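N-terminal acetyltransferase-like protein (Chaetomium thermophilum, PDB 5NNP) probably serves as the TPR-repeat auxiliary subunit of an N-terminal acetyltransferase A complex, which acetylates the amino termini of proteins. Local coordinates at residues A[673-684]-A[706-716]; A[689-697]-A[731-739]. One frame throughout, in Å; residues are numbered along the deposited sequence.

Contact 1. Residues A[673-684]-A[706-716]. Unlike the reference sequence in segment 706-716: Lys708 (reference Asn).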
loop_
_atom_site.group_PDB
_atom_site.type_symbol
_atom_site.label_atom_id
_atom_site.label_comp_id
_atom_site.label_asym_id
_atom_site.label_seq_id
_atom_site.Cartn_x
_atom_site.Cartn_y
_atom_site.Cartn_z
ATOM N N ILE A 673 2.510 -6.423 20.295
ATOM C CA ILE A 673 3.297 -6.760 21.487
ATOM C C ILE A 673 4.757 -7.091 21.212
ATOM O O ILE A 673 5.621 -6.762 22.018
ATOM C CB ILE A 673 2.710 -7.954 22.249
ATOM C CG1 ILE A 673 1.245 -7.730 22.579
ATOM C CG2 ILE A 673 3.428 -8.147 23.598
ATOM C CD1 ILE A 673 0.862 -8.359 23.931
ATOM N N ASP A 674 5.028 -7.753 20.089
ATOM C CA ASP A 674 6.393 -8.124 19.731
ATOM C C ASP A 674 7.282 -6.896 19.704
ATOM O O ASP A 674 8.425 -6.938 20.180
ATOM C CB ASP A 674 6.439 -8.827 18.372
ATOM C CG ASP A 674 5.782 -10.191 18.390
ATOM O OD1 ASP A 674 5.741 -10.833 19.459
ATOM O OD2 ASP A 674 5.303 -10.626 17.322
ATOM N N GLY A 675 6.739 -5.812 19.142
ATOM C CA GLY A 675 7.403 -4.523 19.111
ATOM C C GLY A 675 7.652 -3.958 20.498
ATOM O O GLY A 675 8.751 -3.491 20.783
ATOM N N GLN A 676 6.639 -4.011 21.361
ATOM C CA GLN A 676 6.749 -3.542 22.749
ATOM C C GLN A 676 7.764 -4.335 23.579
ATOM O O GLN A 676 8.512 -3.774 24.391
ATOM C CB GLN A 676 5.381 -3.596 23.426
ATOM C CG GLN A 676 4.354 -2.690 22.762
ATOM C CD GLN A 676 4.744 -1.237 22.874
ATOM O OE1 GLN A 676 5.734 -0.912 23.527
ATOM N NE2 GLN A 676 3.967 -0.348 22.243
ATOM N N ILE A 677 7.775 -5.644 23.374
ATOM C CA ILE A 677 8.730 -6.509 24.049
ATOM C C ILE A 677 10.150 -6.171 23.604
ATOM O O ILE A 677 11.070 -6.105 24.429
ATOM C CB ILE A 677 8.437 -7.994 23.776
ATOM C CG1 ILE A 677 7.053 -8.363 24.308
ATOM C CG2 ILE A 677 9.493 -8.872 24.410
ATOM C CD1 ILE A 677 6.552 -9.718 23.832
ATOM N N ALA A 678 10.319 -5.934 22.303
ATOM C CA ALA A 678 11.628 -5.607 21.743
ATOM C C ALA A 678 12.082 -4.221 22.181
ATOM O O ALA A 678 13.267 -4.009 22.457
ATOM C CB ALA A 678 11.607 -5.699 20.224
ATOM N N GLY A 679 11.141 -3.285 22.237
ATOM C CA GLY A 679 11.425 -1.962 22.752
ATOM C C GLY A 679 11.939 -2.019 24.186
ATOM O O GLY A 679 12.917 -1.349 24.544
ATOM N N PHE A 680 11.283 -2.825 25.015
ATOM C CA PHE A 680 11.696 -2.948 26.400
ATOM C C PHE A 680 13.161 -3.382 26.508
ATOM O O PHE A 680 13.957 -2.762 27.222
ATOM C CB PHE A 680 10.805 -3.935 27.141
ATOM C CG PHE A 680 11.166 -4.087 28.588
ATOM C CD1 PHE A 680 12.162 -4.967 28.975
ATOM C CD2 PHE A 680 10.525 -3.340 29.559
ATOM C CE1 PHE A 680 12.511 -5.104 30.301
ATOM C CE2 PHE A 680 10.866 -3.476 30.884
ATOM C CZ PHE A 680 11.861 -4.359 31.257
ATOM N N GLU A 681 13.511 -4.436 25.778
ATOM C CA GLU A 681 14.884 -4.933 25.748
ATOM C C GLU A 681 15.906 -3.863 25.336
ATOM O O GLU A 681 16.997 -3.796 25.908
ATOM C CB GLU A 681 14.982 -6.136 24.807
ATOM C CG GLU A 681 14.043 -7.261 25.165
ATOM C CD GLU A 681 14.319 -7.832 26.532
ATOM O OE1 GLU A 681 15.441 -7.636 27.043
ATOM O OE2 GLU A 681 13.412 -8.477 27.095
ATOM N N VAL A 682 15.552 -3.032 24.352
ATOM C CA VAL A 682 16.421 -1.941 23.896
ATOM C C VAL A 682 16.622 -0.846 24.942
ATOM O O VAL A 682 17.749 -0.390 25.151
ATOM C CB VAL A 682 15.879 -1.269 22.623
ATOM C CG1 VAL A 682 16.618 0.043 22.344
ATOM C CG2 VAL A 682 15.971 -2.216 21.431
ATOM N N TYR A 683 15.543 -0.435 25.607
ATOM C CA TYR A 683 15.616 0.671 26.568
ATOM C C TYR A 683 16.272 0.345 27.917
ATOM O O TYR A 683 16.934 1.212 28.495
ATOM C CB TYR A 683 14.222 1.237 26.820
ATOM C CG TYR A 683 13.685 2.024 25.650
ATOM C CD1 TYR A 683 14.466 2.973 25.014
ATOM C CD2 TYR A 683 12.402 1.806 25.174
ATOM C CE1 TYR A 683 13.980 3.697 23.945
ATOM C CE2 TYR A 683 11.910 2.521 24.108
ATOM C CZ TYR A 683 12.704 3.466 23.496
ATOM O OH TYR A 683 12.216 4.182 22.432
ATOM N N ILE A 684 16.101 -0.868 28.440
ATOM C CA ILE A 684 16.802 -1.190 29.690
ATOM C C ILE A 684 18.309 -1.150 29.465
ATOM O O ILE A 684 19.068 -0.693 30.327
ATOM C CB ILE A 684 16.425 -2.568 30.268
ATOM C CG1 ILE A 684 16.353 -3.609 29.162
ATOM C CG2 ILE A 684 15.107 -2.493 31.009
ATOM C CD1 ILE A 684 15.751 -4.902 29.612
ATOM N N HIS A 706 1.138 -12.598 29.202
ATOM C CA HIS A 706 2.196 -12.985 28.279
ATOM C C HIS A 706 3.487 -13.273 29.039
ATOM O O HIS A 706 3.920 -12.465 29.859
ATOM C CB HIS A 706 2.419 -11.880 27.251
ATOM C CG HIS A 706 3.378 -12.243 26.158
ATOM N ND1 HIS A 706 4.695 -12.580 26.398
ATOM C CD2 HIS A 706 3.214 -12.293 24.815
ATOM C CE1 HIS A 706 5.298 -12.825 25.247
ATOM N NE2 HIS A 706 4.421 -12.657 24.274
ATOM N N PRO A 707 4.105 -14.432 28.768
ATOM C CA PRO A 707 5.278 -14.892 29.526
ATOM C C PRO A 707 6.427 -13.887 29.506
ATOM O O PRO A 707 7.114 -13.729 30.513
ATOM C CB PRO A 707 5.676 -16.186 28.808
ATOM C CG PRO A 707 4.429 -16.630 28.111
ATOM C CD PRO A 707 3.728 -15.375 27.702
ATOM N N LYS A 708 6.625 -13.214 28.374
ATOM C CA LYS A 708 7.724 -12.263 28.241
ATOM C C LYS A 708 7.467 -10.997 29.054
ATOM O O LYS A 708 8.384 -10.474 29.688
ATOM C CB LYS A 708 7.961 -11.906 26.768
ATOM C CG LYS A 708 9.310 -12.367 26.205
ATOM C CD LYS A 708 10.488 -11.789 26.994
ATOM C CE LYS A 708 11.827 -12.200 26.390
ATOM N NZ LYS A 708 12.975 -11.943 27.314
ATOM N N VAL A 709 6.229 -10.501 29.039
ATOM C CA VAL A 709 5.925 -9.263 29.757
ATOM C C VAL A 709 6.035 -9.518 31.257
ATOM O O VAL A 709 6.331 -8.613 32.032
ATOM C CB VAL A 709 4.516 -8.689 29.411
ATOM C CG1 VAL A 709 4.334 -8.549 27.897
ATOM C CG2 VAL A 709 3.426 -9.552 29.986
ATOM N N LEU A 710 5.810 -10.764 31.660
ATOM C CA LEU A 710 5.925 -11.141 33.065
ATOM C C LEU A 710 7.386 -11.182 33.476
ATOM O O LEU A 710 7.763 -10.714 34.557
ATOM C CB LEU A 710 5.267 -12.495 33.310
ATOM C CG LEU A 710 3.748 -12.484 33.167
ATOM C CD1 LEU A 710 3.168 -13.877 33.395
ATOM C CD2 LEU A 710 3.140 -11.458 34.130
ATOM N N GLU A 711 8.201 -11.745 32.591
ATOM C CA GLU A 711 9.643 -11.819 32.776
ATOM C C GLU A 711 10.287 -10.430 32.826
ATOM O O GLU A 711 11.048 -10.117 33.746
ATOM C CB GLU A 711 10.262 -12.645 31.652
ATOM C CG GLU A 711 11.685 -13.077 31.902
ATOM C CD GLU A 711 12.284 -13.767 30.702
ATOM O OE1 GLU A 711 12.324 -13.141 29.612
ATOM O OE2 GLU A 711 12.702 -14.939 30.851
ATOM N N GLN A 712 9.972 -9.602 31.837
ATOM C CA GLN A 712 10.487 -8.240 31.785
ATOM C C GLN A 712 9.988 -7.401 32.964
ATOM O O GLN A 712 10.715 -6.547 33.470
ATOM C CB GLN A 712 10.108 -7.575 30.455
ATOM C CG GLN A 712 10.789 -8.199 29.232
ATOM C CD GLN A 712 10.225 -7.684 27.916
ATOM O OE1 GLN A 712 9.082 -7.236 27.859
ATOM N NE2 GLN A 712 11.026 -7.748 26.850
ATOM N N ALA A 713 8.756 -7.647 33.406
ATOM C CA ALA A 713 8.209 -6.952 34.572
ATOM C C ALA A 713 9.053 -7.245 35.813
ATOM O O ALA A 713 9.416 -6.343 36.575
ATOM C CB ALA A 713 6.757 -7.359 34.804
ATOM N N ALA A 714 9.378 -8.519 35.999
ATOM C CA ALA A 714 10.201 -8.931 37.121
ATOM C C ALA A 714 11.642 -8.453 36.964
ATOM O O ALA A 714 12.297 -8.108 37.946
ATOM C CB ALA A 714 10.155 -10.447 37.275
ATOM N N LYS A 715 12.138 -8.442 35.733
ATOM C CA LYS A 715 13.521 -8.037 35.478
ATOM C C LYS A 715 13.698 -6.540 35.739
ATOM O O LYS A 715 14.744 -6.094 36.210
ATOM C CB LYS A 715 13.931 -8.391 34.039
ATOM C CG LYS A 715 15.424 -8.258 33.735
ATOM C CD LYS A 715 15.795 -8.984 32.434
ATOM C CE LYS A 715 14.989 -8.462 31.233
ATOM N NZ LYS A 715 15.244 -9.192 29.944
ATOM N N LEU A 716 12.657 -5.771 35.443
ATOM C CA LEU A 716 12.709 -4.324 35.612
ATOM C C LEU A 716 12.777 -3.947 37.081
ATOM O O LEU A 716 13.577 -3.106 37.486
ATOM C CB LEU A 716 11.487 -3.672 34.964
ATOM C CG LEU A 716 11.467 -2.160 34.747
ATOM C CD1 LEU A 716 12.468 -1.736 33.675
ATOM C CD2 LEU A 716 10.061 -1.729 34.365
#

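Contact 2. Residues A[689-697]-A[731-739]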
loop_
_atom_site.group_PDB
_atom_site.type_symbol
_atom_site.label_atom_id
_atom_site.label_comp_id
_atom_site.label_asym_id
_atom_site.label_seq_id
_atom_site.Cartn_x
_atom_site.Cartn_y
_atom_site.Cartn_z
ATOM N N TYR A 689 15.094 3.885 31.698
ATOM C CA TYR A 689 14.111 3.063 32.391
ATOM C C TYR A 689 12.676 3.586 32.297
ATOM O O TYR A 689 11.731 2.835 32.538
ATOM C CB TYR A 689 14.519 2.920 33.859
ATOM C CG TYR A 689 15.930 2.402 34.037
ATOM C CD1 TYR A 689 16.307 1.169 33.504
ATOM C CD2 TYR A 689 16.884 3.139 34.729
ATOM C CE1 TYR A 689 17.590 0.685 33.652
ATOM C CE2 TYR A 689 18.166 2.662 34.884
ATOM C CZ TYR A 689 18.512 1.432 34.343
ATOM O OH TYR A 689 19.788 0.942 34.490
ATOM N N LEU A 690 12.502 4.858 31.952
ATOM C CA LEU A 690 11.159 5.411 31.816
ATOM C C LEU A 690 10.490 4.936 30.514
ATOM O O LEU A 690 9.302 4.605 30.495
ATOM C CB LEU A 690 11.198 6.936 31.866
ATOM C CG LEU A 690 9.821 7.573 32.041
ATOM C CD1 LEU A 690 9.108 6.965 33.236
ATOM C CD2 LEU A 690 9.915 9.084 32.186
ATOM N N LEU A 691 11.258 4.901 29.430
ATOM C CA LEU A 691 10.752 4.401 28.161
ATOM C C LEU A 691 10.539 2.895 28.233
ATOM O O LEU A 691 9.580 2.364 27.681
ATOM C CB LEU A 691 11.711 4.754 27.020
ATOM C CG LEU A 691 11.908 6.257 26.803
ATOM C CD1 LEU A 691 12.750 6.530 25.564
ATOM C CD2 LEU A 691 10.558 6.939 26.707
ATOM N N ALA A 692 11.449 2.214 28.918
ATOM C CA ALA A 692 11.304 0.788 29.182
ATOM C C ALA A 692 9.941 0.486 29.803
ATOM O O ALA A 692 9.230 -0.409 29.348
ATOM C CB ALA A 692 12.433 0.298 30.096
ATOM N N LEU A 693 9.580 1.246 30.834
ATOM C CA LEU A 693 8.301 1.076 31.506
ATOM C C LEU A 693 7.137 1.329 30.557
ATOM O O LEU A 693 6.098 0.666 30.627
ATOM C CB LEU A 693 8.204 2.012 32.701
ATOM C CG LEU A 693 6.914 1.905 33.503
ATOM C CD1 LEU A 693 6.702 0.475 33.967
ATOM C CD2 LEU A 693 6.964 2.854 34.686
ATOM N N ARG A 694 7.312 2.295 29.668
ATOM C CA ARG A 694 6.253 2.667 28.751
ATOM C C ARG A 694 5.923 1.510 27.827
ATOM O O ARG A 694 4.754 1.180 27.631
ATOM C CB ARG A 694 6.662 3.888 27.957
ATOM C CG ARG A 694 5.664 4.356 26.934
ATOM C CD ARG A 694 6.198 5.640 26.354
ATOM N NE ARG A 694 5.353 6.220 25.325
ATOM C CZ ARG A 694 5.645 6.223 24.031
ATOM N NH1 ARG A 694 6.761 5.657 23.587
ATOM N NH2 ARG A 694 4.808 6.793 23.181
ATOM N N CYS A 695 6.970 0.905 27.268
ATOM C CA CYS A 695 6.858 -0.332 26.507
ATOM C C CYS A 695 6.196 -1.440 27.307
ATOM O O CYS A 695 5.280 -2.100 26.822
ATOM C CB CYS A 695 8.234 -0.804 26.053
ATOM S SG CYS A 695 8.933 0.177 24.742
ATOM N N LEU A 696 6.681 -1.649 28.526
ATOM C CA LEU A 696 6.147 -2.692 29.390
ATOM C C LEU A 696 4.651 -2.474 29.642
ATOM O O LEU A 696 3.861 -3.394 29.456
ATOM C CB LEU A 696 6.920 -2.746 30.708
ATOM C CG LEU A 696 6.615 -3.906 31.664
ATOM C CD1 LEU A 696 6.907 -5.286 31.050
ATOM C CD2 LEU A 696 7.396 -3.730 32.946
ATOM N N LYS A 697 4.258 -1.258 30.025
ATOM C CA LYS A 697 2.842 -0.951 30.262
ATOM C C LYS A 697 1.991 -1.155 29.004
ATOM O O LYS A 697 0.825 -1.522 29.099
ATOM C CB LYS A 697 2.660 0.483 30.777
ATOM C CG LYS A 697 3.285 0.745 32.149
ATOM C CD LYS A 697 2.701 1.982 32.848
ATOM C CE LYS A 697 1.279 1.728 33.313
ATOM N NZ LYS A 697 0.684 2.911 33.978
ATOM N N LEU A 731 11.949 11.336 38.597
ATOM C CA LEU A 731 11.960 10.094 37.828
ATOM C C LEU A 731 11.700 8.893 38.738
ATOM O O LEU A 731 10.898 8.010 38.424
ATOM C CB LEU A 731 13.302 9.940 37.109
ATOM C CG LEU A 731 13.571 8.672 36.304
ATOM C CD1 LEU A 731 12.622 8.604 35.120
ATOM C CD2 LEU A 731 15.018 8.653 35.849
ATOM N N ARG A 732 12.383 8.880 39.876
ATOM C CA ARG A 732 12.207 7.842 40.882
ATOM C C ARG A 732 10.745 7.724 41.285
ATOM O O ARG A 732 10.218 6.620 41.433
ATOM C CB ARG A 732 13.070 8.143 42.108
ATOM C CG ARG A 732 13.117 7.025 43.119
ATOM C CD ARG A 732 14.068 7.356 44.246
ATOM N NE ARG A 732 14.246 6.222 45.143
ATOM C CZ ARG A 732 13.444 5.949 46.168
ATOM N NH1 ARG A 732 13.687 4.893 46.941
ATOM N NH2 ARG A 732 12.402 6.731 46.423
ATOM N N GLU A 733 10.091 8.871 41.443
ATOM C CA GLU A 733 8.698 8.907 41.872
ATOM C C GLU A 733 7.754 8.308 40.834
ATOM O O GLU A 733 6.921 7.458 41.160
ATOM C CB GLU A 733 8.272 10.342 42.190
ATOM C CG GLU A 733 6.799 10.469 42.535
ATOM C CD GLU A 733 6.454 11.817 43.127
ATOM O OE1 GLU A 733 7.331 12.425 43.782
ATOM O OE2 GLU A 733 5.304 12.266 42.935
ATOM N N VAL A 734 7.893 8.754 39.589
ATOM C CA VAL A 734 7.012 8.329 38.517
ATOM C C VAL A 734 7.189 6.847 38.240
ATOM O O VAL A 734 6.222 6.127 37.981
ATOM C CB VAL A 734 7.272 9.118 37.219
ATOM C CG1 VAL A 734 6.506 8.501 36.053
ATOM C CG2 VAL A 734 6.914 10.580 37.396
ATOM N N ILE A 735 8.441 6.404 38.287
ATOM C CA ILE A 735 8.789 5.006 38.052
ATOM C C ILE A 735 8.071 4.081 39.039
ATOM O O ILE A 735 7.302 3.204 38.638
ATOM C CB ILE A 735 10.314 4.785 38.167
ATOM C CG1 ILE A 735 11.039 5.385 36.958
ATOM C CG2 ILE A 735 10.632 3.306 38.298
ATOM C CD1 ILE A 735 10.840 4.638 35.710
ATOM N N GLN A 736 8.322 4.291 40.329
ATOM C CA GLN A 736 7.762 3.439 41.369
ATOM C C GLN A 736 6.240 3.502 41.406
ATOM O O GLN A 736 5.582 2.503 41.704
ATOM C CB GLN A 736 8.342 3.822 42.735
ATOM C CG GLN A 736 9.787 3.363 42.941
ATOM C CD GLN A 736 10.329 3.686 44.335
ATOM O OE1 GLN A 736 9.864 4.615 44.993
ATOM N NE2 GLN A 736 11.320 2.916 44.783
ATOM N N ALA A 737 5.683 4.668 41.095
ATOM C CA ALA A 737 4.237 4.856 41.135
ATOM C C ALA A 737 3.524 4.066 40.028
ATOM O O ALA A 737 2.558 3.353 40.294
ATOM C CB ALA A 737 3.893 6.342 41.037
ATOM N N GLU A 738 4.003 4.193 38.793
ATOM C CA GLU A 738 3.345 3.570 37.650
ATOM C C GLU A 738 3.783 2.128 37.450
ATOM O O GLU A 738 3.279 1.436 36.570
ATOM C CB GLU A 738 3.622 4.373 36.380
ATOM C CG GLU A 738 3.005 5.755 36.395
ATOM C CD GLU A 738 1.489 5.725 36.301
ATOM O OE1 GLU A 738 0.844 6.618 36.896
ATOM O OE2 GLU A 738 0.947 4.818 35.631
ATOM N N LEU A 739 4.727 1.684 38.269
ATOM C CA LEU A 739 5.186 0.304 38.224
ATOM C C LEU A 739 4.241 -0.623 38.991
ATOM O O LEU A 739 3.983 -1.751 38.565
ATOM C CB LEU A 739 6.600 0.196 38.785
ATOM C CG LEU A 739 7.288 -1.154 38.631
ATOM C CD1 LEU A 739 7.349 -1.554 37.171
ATOM C CD2 LEU A 739 8.677 -1.080 39.218
#

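Contact 1. Residues A[673-684]-A[706-716]
Phe680 reaches across to helix 707-716 and offers Gln712 a flat surface. Gln712 CB sits over one face, 3.7 Å from the Phe680 ring centroid, a CH-pi contact offset toward the rim. From there the extended glutamine chain runs back over the ring, its amide plane tilted 29° from the phenyl plane. Leu716 fills the space beside the ring: its CB lies at the Phe680 edge, and its CD1 comes obliquely to within 3.6 Å of Phe680 CZ. With CG anti to the backbone N, Phe680 projects into this hollow, and Ile684 CG2 extends the apolar patch by meeting Leu716 CD1.

Glutamine suits the site because its methylenes pack on the aromatic face while its amide donates to a backbone carbonyl and a carboxylate of the facing helix. Gln712 NE2 donates to Ile677 O at 2.9 Å and, nearly straight (172°), to Glu681 OE2, and these two acceptors fix the rotation of the amide. The helices run almost parallel, crossing at 22°, with helix 689-702 between them in sequence, which is the next-but-one packing of an alpha-alpha superhelix such as the TPR fold.

Further back, Ile677 is the bump between Gln712 and His706: its CG2 crosses the amide, and its CD1 reaches His706 CE1 at 3.6 Å. The imidazole is held by N-capping, since His706 ND1 accepts from Lys708 N at 2.8 Å. Along the polar side of the contact, Glu681 forms long, weak salt bridges with Lys715 and with Lys708, which differs from the reference sequence; Lys708 also pairs with Glu711, and Arg685 is a further partner of Glu681.

Contact 2. Residues A[689-697]-A[731-739]
The carboxylate of Glu738 is met by Lys697: Lys697 NZ approaches Glu738 OE2 nearly along its C-O axis, in a salt bridge modelled at 2.5 Å. Gln45 of the putative uncharacterized protein chain also donates to this OE2 and bonds weakly to the Lys697 ammonium, so the ion pair is tied to a neighbouring subunit. A bend at chi3 (71°) turns the lysine tip toward the glutamate, while its CD and CE run beside Glu738 O. The Tyr689 ring turns away, leaving its CB near Ile735 CD1.

Away from the ion pair the facing surfaces are aliphatic, with branched side chains that can interlock. Leu690 and Leu731 slide past each other, CB of Leu690 lying 3.9 Å from CD1 of Leu731. Leu690 CD1 meets Ile735 CD1 at 3.8 Å, with Val734 CG1 alongside. One turn on, Leu693 splits its methyls: CD1 touches Leu739 CD1 at 3.8 Å, and CD2 rests on Glu738 CB.

The two helices run nearly parallel, 18° apart, with helix 707-723 packing against both through Ile719, Leu716 and Val720, and helix 673-685 covering Leu691 and Cys695.

Overall arrangement
Contacts 1 and 2 alternate along the chain and repeat one plan: each joins near-parallel helices whose axes approach to 10.5 Å, and their centres lie about 13 Å apart. Helices 673-685, 689-702 and 707-723 are consecutive, so the middle one, which carries half of contact 2, packs against both sides of contact 1. Phe680 CD2 comes 3.2 Å from Ala692 O, and Leu696 CD1 lies 3.5 Å from Val709 O. Together they build the C-terminal end of the helical array, about 28 and 33 Å from the chain centre. Contact 2 borders the putative uncharacterized protein more widely than contact 1, whereas the bound carboxymethyl coenzyme A lies well away from both.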